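Local coordinates for protein mnemiopsin 1 (Mnemiopsis leidyi, PDB 5VP3) that probably emits blue light on calcium binding, as a calcium-regulated photoprotein of a comb jelly built from EF-hand helix pairs, at residues D61-L66 with N129-V134; T83-K88 with K188-P193; F165-K168 with D172-G175; Q167-D170 with K176-R179. One frame throughout, in Å; residues are numbered along the deposited sequence. Where two conformers were deposited one is given.

Interaction 1: residues D61-L66 with N129-V134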
loop_
_atom_site.group_PDB
_atom_site.type_symbol
_atom_site.label_atom_id
_atom_site.label_comp_id
_atom_site.label_asym_id
_atom_site.label_seq_id
_atom_site.Cartn_x
_atom_site.Cartn_y
_atom_site.Cartn_z
ATOM N N ASP A 61 -6.311 -10.974 3.648
ATOM C CA ASP A 61 -6.893 -12.217 4.124
ATOM C C ASP A 61 -6.488 -13.375 3.220
ATOM O O ASP A 61 -6.268 -14.489 3.708
ATOM C CB ASP A 61 -8.418 -12.089 4.249
ATOM C CG ASP A 61 -9.063 -13.355 4.779
ATOM O OD1 ASP A 61 -8.941 -13.638 6.001
ATOM O OD2 ASP A 61 -9.659 -14.076 3.953
ATOM N N ARG A 62 -6.369 -13.145 1.902
ATOM C CA ARG A 62 -5.855 -14.214 1.032
ATOM C C ARG A 62 -4.377 -14.498 1.312
ATOM O O ARG A 62 -3.925 -15.650 1.253
ATOM C CB ARG A 62 -6.061 -13.840 -0.440
ATOM C CG ARG A 62 -7.463 -14.163 -0.947
ATOM C CD ARG A 62 -7.588 -13.900 -2.441
ATOM N NE ARG A 62 -6.665 -14.723 -3.228
ATOM C CZ ARG A 62 -6.463 -14.581 -4.537
ATOM N NH1 ARG A 62 -7.115 -13.642 -5.219
ATOM N NH2 ARG A 62 -5.608 -15.377 -5.170
ATOM N N MET A 63 -3.612 -13.464 1.641
ATOM C CA MET A 63 -2.226 -13.675 2.027
ATOM C C MET A 63 -2.173 -14.618 3.220
ATOM O O MET A 63 -1.466 -15.632 3.190
ATOM C CB MET A 63 -1.585 -12.314 2.333
ATOM C CG MET A 63 -0.127 -12.336 2.680
ATOM S SD MET A 63 0.796 -12.840 1.222
ATOM C CE MET A 63 1.943 -13.998 1.946
ATOM N N ARG A 64 -2.999 -14.340 4.242
ATOM C CA ARG A 64 -3.082 -15.174 5.444
ATOM C C ARG A 64 -3.345 -16.634 5.099
ATOM O O ARG A 64 -2.764 -17.541 5.709
ATOM C CB ARG A 64 -4.201 -14.632 6.349
ATOM C CG ARG A 64 -4.496 -15.443 7.585
ATOM C CD ARG A 64 -5.647 -14.852 8.383
ATOM N NE ARG A 64 -6.942 -15.115 7.777
ATOM C CZ ARG A 64 -7.625 -16.251 7.914
ATOM N NH1 ARG A 64 -7.161 -17.235 8.660
ATOM N NH2 ARG A 64 -8.790 -16.395 7.296
ATOM N N GLN A 65 -4.208 -16.880 4.109
ATOM C CA GLN A 65 -4.569 -18.253 3.779
ATOM C C GLN A 65 -3.385 -19.032 3.247
ATOM O O GLN A 65 -3.303 -20.240 3.467
ATOM C CB GLN A 65 -5.672 -18.266 2.740
ATOM C CG GLN A 65 -7.009 -17.674 3.214
ATOM C CD GLN A 65 -8.042 -17.598 2.102
ATOM O OE1 GLN A 65 -8.175 -18.542 1.310
ATOM N NE2 GLN A 65 -8.782 -16.464 2.023
ATOM N N LEU A 66 -2.463 -18.359 2.552
ATOM C CA LEU A 66 -1.382 -19.021 1.835
ATOM C C LEU A 66 -0.151 -19.259 2.682
ATOM O O LEU A 66 0.798 -19.854 2.195
ATOM C CB LEU A 66 -0.971 -18.210 0.630
ATOM C CG LEU A 66 -2.027 -18.194 -0.454
ATOM C CD1 LEU A 66 -1.704 -17.106 -1.379
ATOM C CD2 LEU A 66 -2.062 -19.491 -1.204
ATOM N N ASN A 129 6.544 -3.559 6.989
ATOM C CA ASN A 129 7.061 -4.341 8.110
ATOM C C ASN A 129 6.017 -5.269 8.728
ATOM O O ASN A 129 6.383 -6.312 9.308
ATOM C CB ASN A 129 7.649 -3.386 9.147
ATOM C CG ASN A 129 9.026 -2.866 8.709
ATOM O OD1 ASN A 129 9.862 -3.637 8.258
ATOM N ND2 ASN A 129 9.241 -1.568 8.791
ATOM N N ALA A 130 4.727 -4.956 8.586
ATOM C CA ALA A 130 3.724 -5.913 9.037
ATOM C C ALA A 130 3.590 -7.072 8.060
ATOM O O ALA A 130 3.432 -8.237 8.465
ATOM C CB ALA A 130 2.374 -5.223 9.211
ATOM N N TYR A 131 3.610 -6.781 6.778
ATOM C CA TYR A 131 3.535 -7.868 5.822
ATOM C C TYR A 131 4.769 -8.742 5.913
ATOM O O TYR A 131 4.694 -9.958 5.710
ATOM C CB TYR A 131 3.423 -7.320 4.420
ATOM C CG TYR A 131 2.041 -7.270 3.855
ATOM C CD1 TYR A 131 1.269 -6.146 3.988
ATOM C CD2 TYR A 131 1.526 -8.339 3.141
ATOM C CE1 TYR A 131 -0.004 -6.079 3.432
ATOM C CE2 TYR A 131 0.272 -8.292 2.607
ATOM C CZ TYR A 131 -0.503 -7.148 2.768
ATOM O OH TYR A 131 -1.759 -7.038 2.216
ATOM N N TYR A 132 5.915 -8.123 6.180
ATOM C CA TYR A 132 7.189 -8.829 6.216
ATOM C C TYR A 132 7.064 -10.116 6.993
ATOM O O TYR A 132 7.384 -11.198 6.501
ATOM C CB TYR A 132 8.249 -7.940 6.863
ATOM C CG TYR A 132 9.677 -8.364 6.678
ATOM C CD1 TYR A 132 10.397 -7.939 5.592
ATOM C CD2 TYR A 132 10.335 -9.132 7.649
ATOM C CE1 TYR A 132 11.755 -8.304 5.421
ATOM C CE2 TYR A 132 11.662 -9.503 7.493
ATOM C CZ TYR A 132 12.365 -9.080 6.381
ATOM O OH TYR A 132 13.673 -9.424 6.242
ATOM N N ASP A 133 6.626 -9.998 8.235
ATOM C CA ASP A 133 6.556 -11.156 9.101
ATOM C C ASP A 133 5.552 -12.169 8.579
ATOM O O ASP A 133 5.717 -13.365 8.769
ATOM C CB ASP A 133 6.200 -10.707 10.510
ATOM C CG ASP A 133 7.250 -9.807 11.108
ATOM O OD1 ASP A 133 8.431 -9.943 10.733
ATOM O OD2 ASP A 133 6.887 -8.978 11.954
ATOM N N VAL A 134 4.483 -11.717 7.954
ATOM C CA VAL A 134 3.527 -12.675 7.431
ATOM C C VAL A 134 4.115 -13.401 6.223
ATOM O O VAL A 134 3.932 -14.617 6.055
ATOM C CB VAL A 134 2.211 -11.936 7.124
ATOM C CG1 VAL A 134 1.228 -12.812 6.425
ATOM C CG2 VAL A 134 1.597 -11.459 8.418
#
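Met63, Tyr131 and Val134 join two EF-hand helices of different metal sites. Helix 53-66 follows the metal loop that begins at Asp44, and itself carries the ligand Glu55. Helix 123-135 leads into the loop that begins at Asp136. The contact is small, buried and wholly apolar. Met63 makes it with CG rather than with its sulfur. With CG anti to the backbone N (chi1 -177°) and a bend at the next bond, CG meets both partners, 4.1 Å from Tyr131 CE2 and 4.0 Å from Val134 CG1. The Met63 and Val134 side chains pass each other in opposite directions. Away from this meeting point, Arg64 grips Asp61 side-on: NE (3.1 Å) and NH2 (3.0 Å) both bond to Asp61 OD1 from the same face of the carboxylate. Gln65 NE2 bonds to Asp61 OD2, so both carboxylate oxygens have a partner on their own helix. Other helices surround the contact. Met63 also touches Thr150 of helix 145-154, while Tyr131 packs on Met77 of helix 71-87 and meets the Phe186 ring of helix 179-190.

Interaction 2: residues T83-K88 with K188-P193. With CD (cadmium ion), chain E.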
loop_
_atom_site.group_PDB
_atom_site.type_symbol
_atom_site.label_atom_id
_atom_site.label_comp_id
_atom_site.label_asym_id
_atom_site.label_seq_id
_atom_site.Cartn_x
_atom_site.Cartn_y
_atom_site.Cartn_z
ATOM N N THR A 83 -4.945 0.955 8.568
ATOM C CA THR A 83 -4.422 2.303 8.727
ATOM C C THR A 83 -4.003 2.858 7.382
ATOM O O THR A 83 -4.301 4.013 7.046
ATOM C CB THR A 83 -3.230 2.291 9.682
ATOM O OG1 THR A 83 -3.630 1.815 10.967
ATOM C CG2 THR A 83 -2.634 3.685 9.817
ATOM N N PHE A 84 -3.292 2.042 6.605
ATOM C CA PHE A 84 -2.813 2.467 5.299
ATOM C C PHE A 84 -3.969 2.913 4.421
ATOM O O PHE A 84 -3.938 4.012 3.853
ATOM C CB PHE A 84 -2.033 1.332 4.633
ATOM C CG PHE A 84 -1.306 1.748 3.372
ATOM C CD1 PHE A 84 -0.159 2.504 3.439
ATOM C CD2 PHE A 84 -1.761 1.339 2.136
ATOM C CE1 PHE A 84 0.519 2.850 2.296
ATOM C CE2 PHE A 84 -1.097 1.676 0.974
ATOM C CZ PHE A 84 0.042 2.437 1.039
ATOM N N PHE A 85 -5.020 2.105 4.317
ATOM C CA PHE A 85 -6.055 2.478 3.359
ATOM C C PHE A 85 -6.963 3.575 3.897
ATOM O O PHE A 85 -7.423 4.420 3.127
ATOM C CB PHE A 85 -6.815 1.227 2.882
ATOM C CG PHE A 85 -6.058 0.487 1.820
ATOM C CD1 PHE A 85 -6.161 0.883 0.501
ATOM C CD2 PHE A 85 -5.162 -0.508 2.154
ATOM C CE1 PHE A 85 -5.435 0.258 -0.488
ATOM C CE2 PHE A 85 -4.431 -1.157 1.168
ATOM C CZ PHE A 85 -4.563 -0.750 -0.163
ATOM N N PHE A 86 -7.146 3.659 5.207
ATOM C CA PHE A 86 -7.792 4.837 5.782
ATOM C C PHE A 86 -7.055 6.109 5.390
ATOM O O PHE A 86 -7.670 7.125 5.042
ATOM C CB PHE A 86 -7.837 4.694 7.308
ATOM C CG PHE A 86 -8.607 5.765 8.011
ATOM C CD1 PHE A 86 -9.858 6.164 7.561
ATOM C CD2 PHE A 86 -8.098 6.333 9.179
ATOM C CE1 PHE A 86 -10.572 7.140 8.243
ATOM C CE2 PHE A 86 -8.800 7.291 9.867
ATOM C CZ PHE A 86 -10.036 7.711 9.394
ATOM N N HIS A 87 -5.734 6.091 5.469
ATOM C CA HIS A 87 -4.996 7.288 5.101
ATOM C C HIS A 87 -4.928 7.488 3.590
ATOM O O HIS A 87 -4.648 8.612 3.136
ATOM C CB HIS A 87 -3.607 7.226 5.722
ATOM C CG HIS A 87 -3.593 7.602 7.165
ATOM N ND1 HIS A 87 -2.989 8.753 7.623
ATOM C CD2 HIS A 87 -4.137 7.001 8.251
ATOM C CE1 HIS A 87 -3.155 8.838 8.935
ATOM N NE2 HIS A 87 -3.837 7.782 9.339
ATOM N N LYS A 88 -5.202 6.430 2.806
ATOM C CA LYS A 88 -5.419 6.542 1.364
ATOM C C LYS A 88 -6.819 6.998 1.017
ATOM O O LYS A 88 -7.137 7.041 -0.162
ATOM C CB LYS A 88 -5.204 5.196 0.656
ATOM C CG LYS A 88 -3.738 4.728 0.493
ATOM C CD LYS A 88 -3.122 5.206 -0.777
ATOM C CE LYS A 88 -2.183 4.157 -1.363
ATOM N NZ LYS A 88 -1.143 4.795 -2.187
ATOM N N LYS A 188 7.441 1.382 -4.095
ATOM C CA LYS A 188 7.118 1.327 -5.517
ATOM C C LYS A 188 5.745 0.702 -5.751
ATOM O O LYS A 188 4.929 1.234 -6.511
ATOM C CB LYS A 188 8.184 0.527 -6.279
ATOM C CG LYS A 188 9.586 1.139 -6.248
ATOM C CD LYS A 188 9.626 2.479 -6.913
ATOM C CE LYS A 188 11.036 3.073 -6.896
ATOM N NZ LYS A 188 11.001 4.563 -6.807
ATOM N N PHE A 189 5.483 -0.448 -5.126
ATOM C CA PHE A 189 4.263 -1.189 -5.425
ATOM C C PHE A 189 3.030 -0.368 -5.046
ATOM O O PHE A 189 2.016 -0.402 -5.746
ATOM C CB PHE A 189 4.309 -2.558 -4.700
ATOM C CG PHE A 189 3.250 -3.576 -5.159
ATOM C CD1 PHE A 189 3.450 -4.361 -6.305
ATOM C CD2 PHE A 189 2.072 -3.780 -4.416
ATOM C CE1 PHE A 189 2.473 -5.313 -6.727
ATOM C CE2 PHE A 189 1.102 -4.728 -4.827
ATOM C CZ PHE A 189 1.313 -5.495 -5.981
ATOM N N TRP A 190 3.105 0.391 -3.975
ATOM C CA TRP A 190 1.978 1.054 -3.404
ATOM C C TRP A 190 1.958 2.593 -3.504
ATOM O O TRP A 190 1.105 3.205 -2.935
ATOM C CB TRP A 190 1.883 0.691 -1.940
ATOM C CG TRP A 190 1.769 -0.718 -1.569
ATOM C CD1 TRP A 190 2.701 -1.481 -1.004
ATOM C CD2 TRP A 190 0.612 -1.513 -1.648
ATOM N NE1 TRP A 190 2.229 -2.709 -0.767
ATOM C CE2 TRP A 190 0.929 -2.753 -1.153
ATOM C CE3 TRP A 190 -0.662 -1.290 -2.110
ATOM C CZ2 TRP A 190 0.033 -3.768 -1.109
ATOM C CZ3 TRP A 190 -1.538 -2.276 -2.058
ATOM C CH2 TRP A 190 -1.199 -3.512 -1.562
ATOM N N MET A 191 2.880 3.207 -4.213
ATOM C CA MET A 191 2.934 4.654 -4.283
ATOM C C MET A 191 3.710 5.273 -5.430
ATOM O O MET A 191 3.179 6.018 -6.176
ATOM C CB MET A 191 3.420 5.244 -2.969
ATOM C CG MET A 191 3.446 6.749 -2.992
ATOM S SD MET A 191 3.916 7.568 -1.470
ATOM C CE MET A 191 5.665 7.345 -1.491
ATOM N N GLU A 192 4.974 4.972 -5.535
ATOM C CA GLU A 192 5.839 5.697 -6.408
ATOM C C GLU A 192 5.802 5.134 -7.795
ATOM O O GLU A 192 5.481 4.002 -7.995
ATOM C CB GLU A 192 7.250 5.642 -5.899
ATOM C CG GLU A 192 7.475 6.412 -4.649
ATOM C CD GLU A 192 8.870 6.249 -4.122
ATOM O OE1 GLU A 192 9.737 5.814 -4.856
ATOM O OE2 GLU A 192 9.075 6.549 -2.974
ATOM N N PRO A 193 6.218 5.947 -8.742
ATOM C CA PRO A 193 6.351 5.453 -10.100
ATOM C C PRO A 193 7.410 4.377 -10.206
ATOM O O PRO A 193 8.412 4.432 -9.556
ATOM C CB PRO A 193 6.746 6.690 -10.882
ATOM C CG PRO A 193 6.247 7.807 -10.093
ATOM C CD PRO A 193 6.224 7.404 -8.675
HETATM CD CD CD E . 11.697 6.814 -3.435
HETATM O O HOH W 1 13.441 6.280 -5.367
HETATM O O HOH W 2 10.747 9.049 -4.406
#
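Trp190 carries this contact, meeting Phe84, Phe85 and Lys88 near the C-terminal end of helix 179-190. Two residues earlier, Lys188 NZ forms a salt bridge with Glu192 OE1 at 2.6 Å, tying the last helical turn to the chain beyond it. Phe189 lays CD2 over the centre of one face of the Trp190 ring. At Trp190 itself, CB lies 3.9 Å from Phe84 CZ, and the phenyl and five-membered rings meet obliquely, with planes at 70°. Trp190 CZ3 comes to the edge of the Phe85 ring, 3.9 Å from Phe85 CZ. The carbonyl of Trp190 is taken by the buried Lys88: its NZ donates to Trp190 O at 2.9 Å, almost in line with the C=O bond (167°). NZ also hydrogen-bonds to Asn105 OD1, its strongest polar partner. A methionine in place of Lys88 would probably leave both Trp190 O and Asn105 OD1 without this donor in a buried setting. Met191 turns its side chain to Ala109 and Ile124. Glu192 then holds a cadmium ion with OE1 (2.6 Å) and OE2 (2.7 Å), and two waters add to the site. The buried aromatic cluster, near the centre of the chain, is consistent with the aromatic-rich interior in which related photoproteins hold coelenterazine.

Interaction 3: residues F165-K168 with D172-G175. With CD (cadmium ion), chain D.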
loop_
_atom_site.group_PDB
_atom_site.type_symbol
_atom_site.label_atom_id
_atom_site.label_comp_id
_atom_site.label_asym_id
_atom_site.label_seq_id
_atom_site.Cartn_x
_atom_site.Cartn_y
_atom_site.Cartn_z
ATOM N N PHE A 165 10.925 -7.856 -9.376
ATOM C CA PHE A 165 10.945 -6.970 -8.217
ATOM C C PHE A 165 12.059 -7.352 -7.266
ATOM O O PHE A 165 12.775 -6.494 -6.746
ATOM C CB PHE A 165 9.629 -7.050 -7.461
ATOM C CG PHE A 165 8.480 -6.402 -8.147
ATOM C CD1 PHE A 165 8.373 -5.013 -8.200
ATOM C CD2 PHE A 165 7.468 -7.177 -8.693
ATOM C CE1 PHE A 165 7.289 -4.406 -8.815
ATOM C CE2 PHE A 165 6.382 -6.583 -9.308
ATOM C CZ PHE A 165 6.293 -5.186 -9.367
ATOM N N PHE A 166 12.203 -8.648 -7.021
ATOM C CA PHE A 166 13.185 -9.130 -6.071
ATOM C C PHE A 166 14.579 -8.722 -6.507
ATOM O O PHE A 166 15.314 -8.074 -5.760
ATOM C CB PHE A 166 13.074 -10.640 -5.961
ATOM C CG PHE A 166 13.649 -11.191 -4.712
ATOM C CD1 PHE A 166 15.010 -11.299 -4.554
ATOM C CD2 PHE A 166 12.825 -11.592 -3.689
ATOM C CE1 PHE A 166 15.554 -11.818 -3.392
ATOM C CE2 PHE A 166 13.355 -12.110 -2.529
ATOM C CZ PHE A 166 14.735 -12.219 -2.379
ATOM N N GLN A 167 14.961 -9.095 -7.729
ATOM C CA GLN A 167 16.240 -8.650 -8.272
ATOM C C GLN A 167 16.444 -7.155 -8.056
ATOM O O GLN A 167 17.549 -6.714 -7.731
ATOM C CB GLN A 167 16.319 -8.979 -9.762
ATOM C CG GLN A 167 17.659 -8.639 -10.409
ATOM C CD GLN A 167 18.490 -9.880 -10.723
ATOM O OE1 GLN A 167 17.943 -10.911 -11.134
ATOM N NE2 GLN A 167 19.818 -9.788 -10.531
ATOM N N LYS A 168 15.402 -6.353 -8.239
ATOM C CA LYS A 168 15.639 -4.924 -8.181
ATOM C C LYS A 168 15.779 -4.434 -6.760
ATOM O O LYS A 168 16.465 -3.432 -6.522
ATOM C CB LYS A 168 14.536 -4.167 -8.913
ATOM C CG LYS A 168 14.974 -3.763 -10.318
ATOM C CD LYS A 168 13.907 -3.012 -11.103
ATOM C CE LYS A 168 12.910 -3.961 -11.774
ATOM N NZ LYS A 168 12.301 -3.354 -13.003
ATOM N N ASP A 172 21.620 -5.680 -1.812
ATOM C CA ASP A 172 22.430 -6.521 -0.923
ATOM C C ASP A 172 23.085 -7.700 -1.616
ATOM O O ASP A 172 24.104 -8.219 -1.139
ATOM C CB ASP A 172 21.474 -7.117 0.179
ATOM C CG ASP A 172 21.718 -6.566 1.508
ATOM O OD1 ASP A 172 22.775 -5.932 1.691
ATOM O OD2 ASP A 172 20.878 -6.764 2.397
ATOM N N LYS A 173 22.419 -8.257 -2.615
ATOM C CA LYS A 173 22.809 -9.557 -3.145
ATOM C C LYS A 173 22.857 -10.628 -2.043
ATOM O O LYS A 173 23.743 -11.480 -2.019
ATOM C CB LYS A 173 24.148 -9.448 -3.869
ATOM C CG LYS A 173 24.158 -8.454 -5.088
ATOM C CD LYS A 173 23.100 -8.771 -6.089
ATOM C CE LYS A 173 23.162 -7.838 -7.273
ATOM N NZ LYS A 173 22.105 -8.173 -8.296
ATOM N N THR A 174 21.865 -10.639 -1.141
ATOM C CA THR A 174 21.814 -11.722 -0.162
ATOM C C THR A 174 20.935 -12.889 -0.587
ATOM O O THR A 174 20.893 -13.896 0.129
ATOM C CB THR A 174 21.298 -11.225 1.183
ATOM O OG1 THR A 174 20.003 -10.626 1.027
ATOM C CG2 THR A 174 22.266 -10.268 1.791
ATOM N N GLY A 175 20.214 -12.772 -1.708
ATOM C CA GLY A 175 19.152 -13.711 -2.026
ATOM C C GLY A 175 17.939 -13.612 -1.119
ATOM O O GLY A 175 17.050 -14.453 -1.223
HETATM CD CD CD D . 19.048 -8.375 0.385
HETATM O O HOH W 3 19.587 -8.224 -6.899
#
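Phe166 touches the metal-binding loop at Gly175. Its ring comes up to the glycine carbonyl, with CZ 3.4 Å and CE1 3.7 Å from Gly175 O, and the carbonyl carbon lies at the ring edge, in its plane. Nearby, Gln167 NE2 and Lys173 NZ approach to 3.6 Å without a bond. A water does the linking there: it donates to Gln167 O at 2.7 Å and accepts from Lys173 NZ at 2.9 Å. The loop thus has a water-mediated tie to the last turn of helix 161-169 on the exposed side and an aromatic contact on the inner side. Further out, Thr174 OG1 binds cadmium at 2.5 Å. Its chi1 of 57° sets the hydroxyl oxygen between the backbone N and the carbonyl carbon. Gly175 is the sixth residue of an EF-hand loop, the usual place for glycine, and its positive phi (69°) lets the chain turn sharply round the metal. Asp170 OD2 fixes this turn by accepting from Gly175 N. Replacing Phe166 with an alanine is likely to open a gap beside Gly175 and leave the carbonyl without its aromatic neighbour. Phe166 reaches further as well: it touches Leu177 of its own loop, and Val145 and Leu148 of helix 145-154, which joins it to the neighbouring EF-hand.

Interaction 4: residues Q167-D170 with K176-R179. With CD (cadmium ion), chain D.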
loop_
_atom_site.group_PDB
_atom_site.type_symbol
_atom_site.label_atom_id
_atom_site.label_comp_id
_atom_site.label_asym_id
_atom_site.label_seq_id
_atom_site.Cartn_x
_atom_site.Cartn_y
_atom_site.Cartn_z
ATOM N N GLN A 167 14.961 -9.095 -7.729
ATOM C CA GLN A 167 16.240 -8.650 -8.272
ATOM C C GLN A 167 16.444 -7.155 -8.056
ATOM O O GLN A 167 17.549 -6.714 -7.731
ATOM C CB GLN A 167 16.319 -8.979 -9.762
ATOM C CG GLN A 167 17.659 -8.639 -10.409
ATOM C CD GLN A 167 18.490 -9.880 -10.723
ATOM O OE1 GLN A 167 17.943 -10.911 -11.134
ATOM N NE2 GLN A 167 19.818 -9.788 -10.531
ATOM N N LYS A 168 15.402 -6.353 -8.239
ATOM C CA LYS A 168 15.639 -4.924 -8.181
ATOM C C LYS A 168 15.779 -4.434 -6.760
ATOM O O LYS A 168 16.465 -3.432 -6.522
ATOM C CB LYS A 168 14.536 -4.167 -8.913
ATOM C CG LYS A 168 14.974 -3.763 -10.318
ATOM C CD LYS A 168 13.907 -3.012 -11.103
ATOM C CE LYS A 168 12.910 -3.961 -11.774
ATOM N NZ LYS A 168 12.301 -3.354 -13.003
ATOM N N ALA A 169 15.176 -5.122 -5.795
ATOM C CA ALA A 169 15.224 -4.640 -4.424
ATOM C C ALA A 169 16.328 -5.290 -3.592
ATOM O O ALA A 169 16.739 -4.720 -2.575
ATOM C CB ALA A 169 13.870 -4.864 -3.764
ATOM N N ASP A 170 16.826 -6.454 -4.001
ATOM C CA ASP A 170 17.876 -7.159 -3.251
ATOM C C ASP A 170 19.240 -6.647 -3.705
ATOM O O ASP A 170 20.045 -7.354 -4.303
ATOM C CB ASP A 170 17.776 -8.657 -3.461
ATOM C CG ASP A 170 18.878 -9.434 -2.753
ATOM O OD1 ASP A 170 19.433 -8.940 -1.733
ATOM O OD2 ASP A 170 19.143 -10.560 -3.218
ATOM N N LYS A 176 17.875 -12.601 -0.240
ATOM C CA LYS A 176 16.723 -12.330 0.613
ATOM C C LYS A 176 16.414 -10.834 0.557
ATOM O O LYS A 176 17.314 -10.010 0.374
ATOM C CB LYS A 176 16.981 -12.715 2.084
ATOM C CG LYS A 176 17.714 -14.040 2.312
ATOM C CD LYS A 176 16.760 -15.218 2.302
ATOM C CE LYS A 176 17.372 -16.417 2.977
ATOM N NZ LYS A 176 17.575 -16.230 4.433
ATOM N N LEU A 177 15.141 -10.485 0.747
ATOM C CA LEU A 177 14.761 -9.099 1.033
ATOM C C LEU A 177 14.774 -8.899 2.538
ATOM O O LEU A 177 13.953 -9.478 3.249
ATOM C CB LEU A 177 13.392 -8.770 0.471
ATOM C CG LEU A 177 13.239 -8.902 -1.014
ATOM C CD1 LEU A 177 11.780 -8.565 -1.389
ATOM C CD2 LEU A 177 14.204 -8.009 -1.736
ATOM N N GLU A 178 15.748 -8.134 3.025
ATOM C CA GLU A 178 15.726 -7.663 4.400
ATOM C C GLU A 178 14.706 -6.517 4.511
ATOM O O GLU A 178 14.214 -6.005 3.504
ATOM C CB GLU A 178 17.142 -7.246 4.808
ATOM C CG GLU A 178 18.146 -8.427 4.850
ATOM C CD GLU A 178 18.661 -8.925 3.501
ATOM O OE1 GLU A 178 18.729 -8.141 2.512
ATOM O OE2 GLU A 178 18.999 -10.141 3.440
ATOM N N ARG A 179 14.408 -6.096 5.743
ATOM C CA ARG A 179 13.263 -5.208 5.957
ATOM C C ARG A 179 13.354 -3.895 5.182
ATOM O O ARG A 179 12.313 -3.444 4.676
ATOM C CB ARG A 179 13.064 -4.964 7.464
ATOM C CG ARG A 179 12.508 -6.197 8.211
ATOM C CD ARG A 179 12.256 -5.992 9.724
ATOM N NE ARG A 179 11.710 -7.212 10.330
ATOM C CZ ARG A 179 12.448 -8.221 10.811
ATOM N NH1 ARG A 179 13.772 -8.163 10.787
ATOM N NH2 ARG A 179 11.863 -9.308 11.314
HETATM CD CD CD D . 19.048 -8.375 0.385
#
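Asp170 and Glu178 face each other across a cadmium ion. Asp170 OD1 and Glu178 OE1 each bind it at 2.2 Å, and the angle between them at the metal is about 172°, so they are nearly opposite ligands. Asp170 CG lies anti to the backbone N (chi1 178°), which places OD1 on the metal, while its OD2 accepts from Gly175 N. Glu178 bends at its second bond to bring OE1 in from the other end. Lys176 binds through its backbone O at 2.4 Å, at about a right angle to the Asp170 OD1 bond. Asp170 OD1 and Lys176 O are 3.2 Å apart, a closeness explained by the shared cation. The metal probably also offsets the like charges of the carboxylates. Thr174 and Glu181 complete the protein ligands. Beneath the site, Leu177 CD2 packs 3.8 Å from Ala169 CB and 4.0 Å from Asp170 CB. The Lys176 side chain leads the other way, to a salt bridge with Asp140. Leu177 pairs through backbone hydrogen bonds with Val143, the equivalent position of the neighbouring EF-hand loop, and its side chain rests on Leu182 and Leu185. Glu178 is the N-cap residue of helix 179-190, while Asp170 follows helix 161-169.

Interactions 3 and 4 belong to one EF-hand, with centres about 4 Å apart. Both start from helix 161-169 and share one cadmium ion. Interaction 2 lies about 22 Å and 19 Å from them, centre to centre, at the far end of helix 179-190, and along the chain its two segments enclose both. Interaction 1 closes before either opens, but its segments alternate with those of interaction 2. It touches interaction 4 directly, because Tyr132 OH probably bonds to Leu177 O. Phe165 and Phe189 pack together between interactions 3 and 2. Helix 179-190 therefore runs from a metal loop to the aromatic interior, a possible path for metal binding to influence the core.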